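Side-chain contacts in gingipain R (Porphyromonas gingivalis, PDB 1CVR), which cleaves peptide bonds after arginine as a cysteine proteinase with a caspase-like fold, followed by an immunoglobulin-like C-terminal domain: residues N194-D197 with A198-G202; L230-S233 with N234-F238; C373-N376 with G377-A380. All blocks are in the same frame, centred on the assembly; numbering follows the deposited sequence.

Contact 1 (N194-D197 with A198-G202); sequences NIID and AFNGG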
loop_
_atom_site.group_PDB
_atom_site.type_symbol
_atom_site.label_atom_id
_atom_site.label_comp_id
_atom_site.label_asym_id
_atom_site.label_seq_id
_atom_site.Cartn_x
_atom_site.Cartn_y
_atom_site.Cartn_z
ATOM N N ASN A 194 6.030 23.503 9.776
ATOM C CA ASN A 194 7.144 22.788 9.152
ATOM C C ASN A 194 6.654 21.562 8.391
ATOM O O ASN A 194 7.171 21.240 7.319
ATOM C CB ASN A 194 8.166 22.335 10.198
ATOM C CG ASN A 194 8.862 23.506 10.906
ATOM O OD1 ASN A 194 9.224 23.393 12.072
ATOM N ND2 ASN A 194 9.072 24.610 10.197
ATOM N N ILE A 195 5.664 20.880 8.956
ATOM C CA ILE A 195 5.125 19.691 8.325
ATOM C C ILE A 195 4.248 20.065 7.155
ATOM O O ILE A 195 4.357 19.475 6.093
ATOM C CB ILE A 195 4.288 18.850 9.309
ATOM C CG1 ILE A 195 5.142 18.460 10.514
ATOM C CG2 ILE A 195 3.718 17.632 8.581
ATOM C CD1 ILE A 195 6.447 17.764 10.171
ATOM N N ILE A 196 3.368 21.041 7.359
ATOM C CA ILE A 196 2.477 21.493 6.296
ATOM C C ILE A 196 3.289 21.939 5.077
ATOM O O ILE A 196 2.982 21.541 3.944
ATOM C CB ILE A 196 1.562 22.651 6.796
ATOM C CG1 ILE A 196 0.667 22.135 7.933
ATOM C CG2 ILE A 196 0.732 23.222 5.622
ATOM C CD1 ILE A 196 -0.128 23.234 8.675
ATOM N N ASP A 197 4.337 22.732 5.310
ATOM C CA ASP A 197 5.202 23.210 4.224
ATOM C C ASP A 197 5.893 22.079 3.471
ATOM O O ASP A 197 6.054 22.141 2.250
ATOM C CB ASP A 197 6.288 24.171 4.744
ATOM C CG ASP A 197 5.722 25.501 5.228
ATOM O OD1 ASP A 197 4.572 25.836 4.878
ATOM O OD2 ASP A 197 6.442 26.227 5.945
ATOM N N ALA A 198 6.314 21.048 4.199
ATOM C CA ALA A 198 7.001 19.911 3.579
ATOM C C ALA A 198 6.048 19.165 2.640
ATOM O O ALA A 198 6.385 18.895 1.486
ATOM C CB ALA A 198 7.546 18.969 4.660
ATOM N N PHE A 199 4.866 18.816 3.140
ATOM C CA PHE A 199 3.867 18.159 2.310
ATOM C C PHE A 199 3.527 19.021 1.085
ATOM O O PHE A 199 3.512 18.540 -0.044
ATOM C CB PHE A 199 2.563 17.933 3.079
ATOM C CG PHE A 199 2.484 16.617 3.812
ATOM C CD1 PHE A 199 3.114 16.429 5.040
ATOM C CD2 PHE A 199 1.742 15.567 3.273
ATOM C CE1 PHE A 199 2.999 15.208 5.726
ATOM C CE2 PHE A 199 1.622 14.349 3.949
ATOM C CZ PHE A 199 2.246 14.170 5.170
ATOM N N ASN A 200 3.247 20.301 1.308
ATOM C CA ASN A 200 2.862 21.162 0.198
ATOM C C ASN A 200 3.958 21.405 -0.823
ATOM O O ASN A 200 3.672 21.752 -1.974
ATOM C CB ASN A 200 2.296 22.485 0.723
ATOM C CG ASN A 200 0.986 22.284 1.450
ATOM O OD1 ASN A 200 0.353 21.233 1.309
ATOM N ND2 ASN A 200 0.557 23.278 2.209
ATOM N N GLY A 201 5.201 21.183 -0.408
ATOM C CA GLY A 201 6.323 21.370 -1.307
ATOM C C GLY A 201 6.510 20.180 -2.233
ATOM O O GLY A 201 7.083 20.326 -3.310
ATOM N N GLY A 202 6.036 19.004 -1.809
ATOM C CA GLY A 202 6.168 17.807 -2.618
ATOM C C GLY A 202 7.122 16.758 -2.061
ATOM O O GLY A 202 8.335 16.951 -2.070
HETATM O O HOH W 1 2.743 25.505 2.670
#
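The last two turns of helix 192-201, which packs on the sheet of a caspase-like domain, join Asn-194 to Asp-197 with Ala-198 to Gly-201 through i to i+4 pairs. On the buried side Ile-195 and Phe-199 lie side by side and point the same way. Ile-195 CG2, set opposite its own backbone N by a chi1 of -58° measured to CG1, rests 3.8 Å from Phe-199 CD1. The phenyl edge is also turned toward the backbone, with Phe-199 CD1 3.5 Å from Ile-195 O near the plane of the ring. That same carbonyl accepts Phe-199 N at 3.1 Å in an almost straight bond (176° at the hydrogen). Ile-195 reaches Ile-148 and Ala-198 reaches Leu-146, both on strand 144-149, so this face seats the helix on the sheet.

One residue further on, Ile-196 and Asn-200 repeat the side-by-side arrangement. Asn-200 N donates to Ile-196 O at 2.9 Å, while Ile-196 CG2 sits 3.4 Å from Asn-200 ND2. The amide of Asn-200 has outside partners: OD1 accepts from Thr-231 N, and ND2 makes a weak hydrogen bond to Gln-229 O. Bonds at both ends limit how the amide can turn and tie the helix to the loop that precedes strand 238-242.

Asp-197, on the exposed side, forms a salt bridge with Lys-193 through OD2. The last i to i+4 bond of this set, Gly-201 N to Asp-197 O, is weak, and Gly-202 leaves helical geometry at a positive phi of 111°, a backbone setting that suits glycine. Beyond the backbone bonds, a water spans one turn, giving a hydrogen to Asp-197 OD1 at 2.9 Å and accepting one from Asn-200 ND2 at 3.2 Å.

Contact 2 (L230-S233 with N234-F238); sequences LTNS and NQLPF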
loop_
_atom_site.group_PDB
_atom_site.type_symbol
_atom_site.label_atom_id
_atom_site.label_comp_id
_atom_site.label_asym_id
_atom_site.label_seq_id
_atom_site.Cartn_x
_atom_site.Cartn_y
_atom_site.Cartn_z
ATOM N N LEU A 230 -3.477 21.108 3.962
ATOM C CA LEU A 230 -2.665 20.466 2.926
ATOM C C LEU A 230 -3.233 20.708 1.534
ATOM O O LEU A 230 -4.445 20.624 1.308
ATOM C CB LEU A 230 -2.566 18.943 3.167
ATOM C CG LEU A 230 -2.079 18.482 4.549
ATOM C CD1 LEU A 230 -2.046 16.939 4.606
ATOM C CD2 LEU A 230 -0.713 19.059 4.821
ATOM N N THR A 231 -2.345 20.991 0.592
ATOM C CA THR A 231 -2.756 21.230 -0.778
ATOM C C THR A 231 -1.884 20.420 -1.740
ATOM O O THR A 231 -1.673 20.819 -2.890
ATOM C CB THR A 231 -2.637 22.724 -1.118
ATOM O OG1 THR A 231 -1.277 23.131 -0.977
ATOM C CG2 THR A 231 -3.490 23.549 -0.162
ATOM N N ASN A 232 -1.385 19.279 -1.272
ATOM C CA ASN A 232 -0.533 18.434 -2.101
ATOM C C ASN A 232 -1.406 17.548 -3.008
ATOM O O ASN A 232 -1.389 16.321 -2.923
ATOM C CB ASN A 232 0.418 17.606 -1.204
ATOM C CG ASN A 232 -0.308 16.629 -0.295
ATOM O OD1 ASN A 232 -1.326 16.966 0.322
ATOM N ND2 ASN A 232 0.236 15.411 -0.179
ATOM N N SER A 233 -2.172 18.207 -3.877
ATOM C CA SER A 233 -3.095 17.554 -4.803
ATOM C C SER A 233 -2.443 16.468 -5.627
ATOM O O SER A 233 -1.643 16.761 -6.494
ATOM C CB SER A 233 -3.708 18.596 -5.737
ATOM O OG SER A 233 -4.475 19.522 -4.989
ATOM N N ASN A 234 -2.814 15.218 -5.369
ATOM C CA ASN A 234 -2.235 14.076 -6.076
ATOM C C ASN A 234 -0.697 14.033 -6.098
ATOM O O ASN A 234 -0.093 13.530 -7.046
ATOM C CB ASN A 234 -2.795 13.945 -7.511
ATOM C CG ASN A 234 -4.114 13.184 -7.550
ATOM O OD1 ASN A 234 -4.274 12.171 -6.860
ATOM N ND2 ASN A 234 -5.052 13.645 -8.367
ATOM N N GLN A 235 -0.077 14.577 -5.051
ATOM C CA GLN A 235 1.372 14.523 -4.875
ATOM C C GLN A 235 1.426 13.919 -3.462
ATOM O O GLN A 235 1.730 14.591 -2.473
ATOM C CB GLN A 235 1.980 15.921 -4.932
ATOM C CG GLN A 235 1.765 16.590 -6.289
ATOM C CD GLN A 235 2.580 17.857 -6.476
ATOM O OE1 GLN A 235 2.608 18.428 -7.565
ATOM N NE2 GLN A 235 3.247 18.299 -5.426
ATOM N N LEU A 236 1.111 12.628 -3.401
ATOM C CA LEU A 236 0.972 11.905 -2.133
ATOM C C LEU A 236 2.050 10.925 -1.701
ATOM O O LEU A 236 2.395 9.999 -2.433
ATOM C CB LEU A 236 -0.351 11.136 -2.151
ATOM C CG LEU A 236 -1.600 11.867 -2.645
ATOM C CD1 LEU A 236 -2.768 10.883 -2.721
ATOM C CD2 LEU A 236 -1.930 13.026 -1.719
ATOM N N PRO A 237 2.600 11.122 -0.499
ATOM C CA PRO A 237 3.627 10.206 -0.005
ATOM C C PRO A 237 2.963 9.041 0.740
ATOM O O PRO A 237 1.763 9.083 1.031
ATOM C CB PRO A 237 4.410 11.082 0.968
ATOM C CG PRO A 237 3.269 11.824 1.659
ATOM C CD PRO A 237 2.407 12.252 0.436
ATOM N N PHE A 238 3.719 7.977 0.992
ATOM C CA PHE A 238 3.199 6.913 1.840
ATOM C C PHE A 238 4.049 7.066 3.093
ATOM O O PHE A 238 5.127 7.653 3.039
ATOM C CB PHE A 238 3.256 5.513 1.190
ATOM C CG PHE A 238 4.554 5.170 0.509
ATOM C CD1 PHE A 238 5.610 4.605 1.220
ATOM C CD2 PHE A 238 4.703 5.388 -0.867
ATOM C CE1 PHE A 238 6.804 4.258 0.573
ATOM C CE2 PHE A 238 5.899 5.044 -1.526
ATOM C CZ PHE A 238 6.948 4.479 -0.799
#
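A chi1 of 64° places CG of Asn-232 between its backbone N and carbonyl carbon, folding the side-chain amide back over the chain that follows, and a chi2 of -44° turns ND2 toward the carbonyl of Gln-235. Asn-232 ND2 donates to Gln-235 O at 2.9 Å, approaching from above the carbonyl plane, while the acceptor lies somewhat out of the plane of the Asn-232 amide. In the reverse direction Gln-235 N donates to Asn-232 O at 3.0 Å, with 166° at the hydrogen. The two residues therefore hold each other twice, once through backbone alone and once through the asparagine side chain.

Leu-236 crosses the Asn-232 side chain at about a right angle. Its CD2 methyl lies against the backbone O and the side-chain ND2 of Asn-232, at 3.5 Å and 3.6 Å respectively. Pro-237 adds a looser apolar neighbour, its CD 3.9 Å from Asn-232 ND2. On the other flank of the turn, Gln-235 CG packs 3.4 Å from Ser-233 O.

The remaining amide atom of Asn-232, OD1, accepts from Gly-271 N, so the buried group is engaged at both ends and its rotation is settled. Asn-234, at a corner of the turn, touches His-130 of helix 118-133, and its side chain lies about 4 Å from a bound zinc ion. The whole is a type II beta turn from Asn-232 to Gln-235, entered through an inverse gamma turn centred on Asn-232, and it leads the chain into strand 238-242 of the caspase-like sheet.

Contact 3 (C373-N376 with G377-A380); sequences CDYN and GAIA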
loop_
_atom_site.group_PDB
_atom_site.type_symbol
_atom_site.label_atom_id
_atom_site.label_comp_id
_atom_site.label_asym_id
_atom_site.label_seq_id
_atom_site.Cartn_x
_atom_site.Cartn_y
_atom_site.Cartn_z
ATOM N N CYS A 373 8.880 -5.064 -25.136
ATOM C CA CYS A 373 9.064 -3.999 -24.146
ATOM C C CYS A 373 10.533 -3.905 -23.737
ATOM O O CYS A 373 11.155 -4.909 -23.399
ATOM C CB CYS A 373 8.188 -4.255 -22.909
ATOM S SG CYS A 373 8.191 -2.902 -21.683
ATOM N N ASP A 374 11.086 -2.697 -23.758
ATOM C CA ASP A 374 12.493 -2.524 -23.404
ATOM C C ASP A 374 12.774 -2.515 -21.905
ATOM O O ASP A 374 13.858 -2.113 -21.484
ATOM C CB ASP A 374 13.045 -1.250 -24.059
ATOM C CG ASP A 374 12.492 0.025 -23.441
ATOM O OD1 ASP A 374 11.338 0.019 -22.962
ATOM O OD2 ASP A 374 13.216 1.045 -23.462
ATOM N N TYR A 375 11.808 -2.961 -21.104
ATOM C CA TYR A 375 11.983 -3.027 -19.651
ATOM C C TYR A 375 11.576 -4.396 -19.133
ATOM O O TYR A 375 10.383 -4.680 -19.007
ATOM C CB TYR A 375 11.122 -1.981 -18.930
ATOM C CG TYR A 375 11.310 -2.009 -17.420
ATOM C CD1 TYR A 375 12.548 -1.707 -16.854
ATOM C CD2 TYR A 375 10.264 -2.371 -16.567
ATOM C CE1 TYR A 375 12.748 -1.762 -15.471
ATOM C CE2 TYR A 375 10.450 -2.433 -15.180
ATOM C CZ TYR A 375 11.698 -2.126 -14.641
ATOM O OH TYR A 375 11.904 -2.179 -13.279
ATOM N N ASN A 376 12.548 -5.244 -18.814
ATOM C CA ASN A 376 12.222 -6.570 -18.312
ATOM C C ASN A 376 11.649 -6.473 -16.911
ATOM O O ASN A 376 12.172 -5.751 -16.071
ATOM C CB ASN A 376 13.459 -7.472 -18.321
ATOM C CG ASN A 376 13.989 -7.712 -19.725
ATOM O OD1 ASN A 376 13.219 -7.958 -20.651
ATOM N ND2 ASN A 376 15.307 -7.661 -19.885
ATOM N N GLY A 377 10.558 -7.191 -16.670
ATOM C CA GLY A 377 9.928 -7.149 -15.363
ATOM C C GLY A 377 8.591 -6.426 -15.407
ATOM O O GLY A 377 7.823 -6.449 -14.438
ATOM N N ALA A 378 8.320 -5.760 -16.524
ATOM C CA ALA A 378 7.060 -5.046 -16.681
ATOM C C ALA A 378 5.936 -6.071 -16.741
ATOM O O ALA A 378 6.152 -7.232 -17.093
ATOM C CB ALA A 378 7.072 -4.218 -17.965
ATOM N N ILE A 379 4.734 -5.644 -16.388
ATOM C CA ILE A 379 3.597 -6.544 -16.421
ATOM C C ILE A 379 2.712 -6.039 -17.541
ATOM O O ILE A 379 2.288 -4.881 -17.511
ATOM C CB ILE A 379 2.810 -6.507 -15.095
ATOM C CG1 ILE A 379 3.752 -6.774 -13.940
ATOM C CG2 ILE A 379 1.707 -7.560 -15.106
ATOM C CD1 ILE A 379 4.376 -8.135 -13.993
ATOM N N ALA A 380 2.461 -6.904 -18.529
ATOM C CA ALA A 380 1.621 -6.585 -19.682
ATOM C C ALA A 380 0.293 -7.331 -19.564
ATOM O O ALA A 380 0.258 -8.560 -19.405
ATOM C CB ALA A 380 2.350 -6.973 -20.993
#
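Gly-377, Ala-378 and Asn-376 form much of a tight reversal, a type II beta turn running from Tyr-375 to Ala-378. Gly-377 occupies the third position with a positive phi of 110°, where a beta carbon would run into the carbonyl oxygen of Asn-376, a conformation that only glycine takes up comfortably. The closing bond, from Ala-378 N to Tyr-375 O, is long and weak at 3.4 Å.

Side chains also meet across the turn, chiefly at the CB methyl of Ala-378. This methyl lies 3.5 Å from Tyr-375 O and 3.9 Å from Tyr-375 CD2, and on another side it meets Cys-373 SG at 4.1 Å. The tyrosine reaches it because CG stands opposite the backbone N (chi1 -179°), which carries the ring alongside the turn. Backbone atoms Gly-377 C and Ala-378 N approach the ring obliquely, with Ala-378 N 3.9 Å from Tyr-375 CD2. Cys-373 SG takes a matching trans setting and also accepts a weak, long hydrogen bond from Tyr-375 N at 3.7 Å, so the one sulfur meets both the methyl and the backbone at the start of the turn.

The CB of Asn-376 sets off away from residues 377-380, yet lies 3.3 Å from Gly-377 N. Its OD1 accepts from Gly-397 N, and its side chain rests on Val-394, which pins this corner to the loop before strand 398-402.

The reversal joins strand 368-373 to strand 379-384 in the immunoglobulin-like domain. Ala-378 and Gly-377 make backbone hydrogen bonds with Val-394, just after strand 387-393, Ala-378 packs on Val-417 of strand 412-418, and the ring of Tyr-375 leans on Tyr-420 and Lys-422.

Contacts 1, 2 and 3 follow one another along the chain. Contacts 1 and 2 lie in the caspase-like domain, their centres about 9 Å apart, and they touch: the end of helix 192-201 abuts the loop leading into strand 238-242, with Phe-199 O 3.4 Å from Asn-232 CB. Both border the same mixed sheet, which holds strand 144-149, on which the helix packs, and strand 238-242, into which the loop runs. Contact 3 belongs to the immunoglobulin-like domain, its centre about 34 Å from that of contact 1 and 28 Å from that of contact 2, with no touch. Two contacts thus lie in the proteinase domain and one in the C-terminal beta domain.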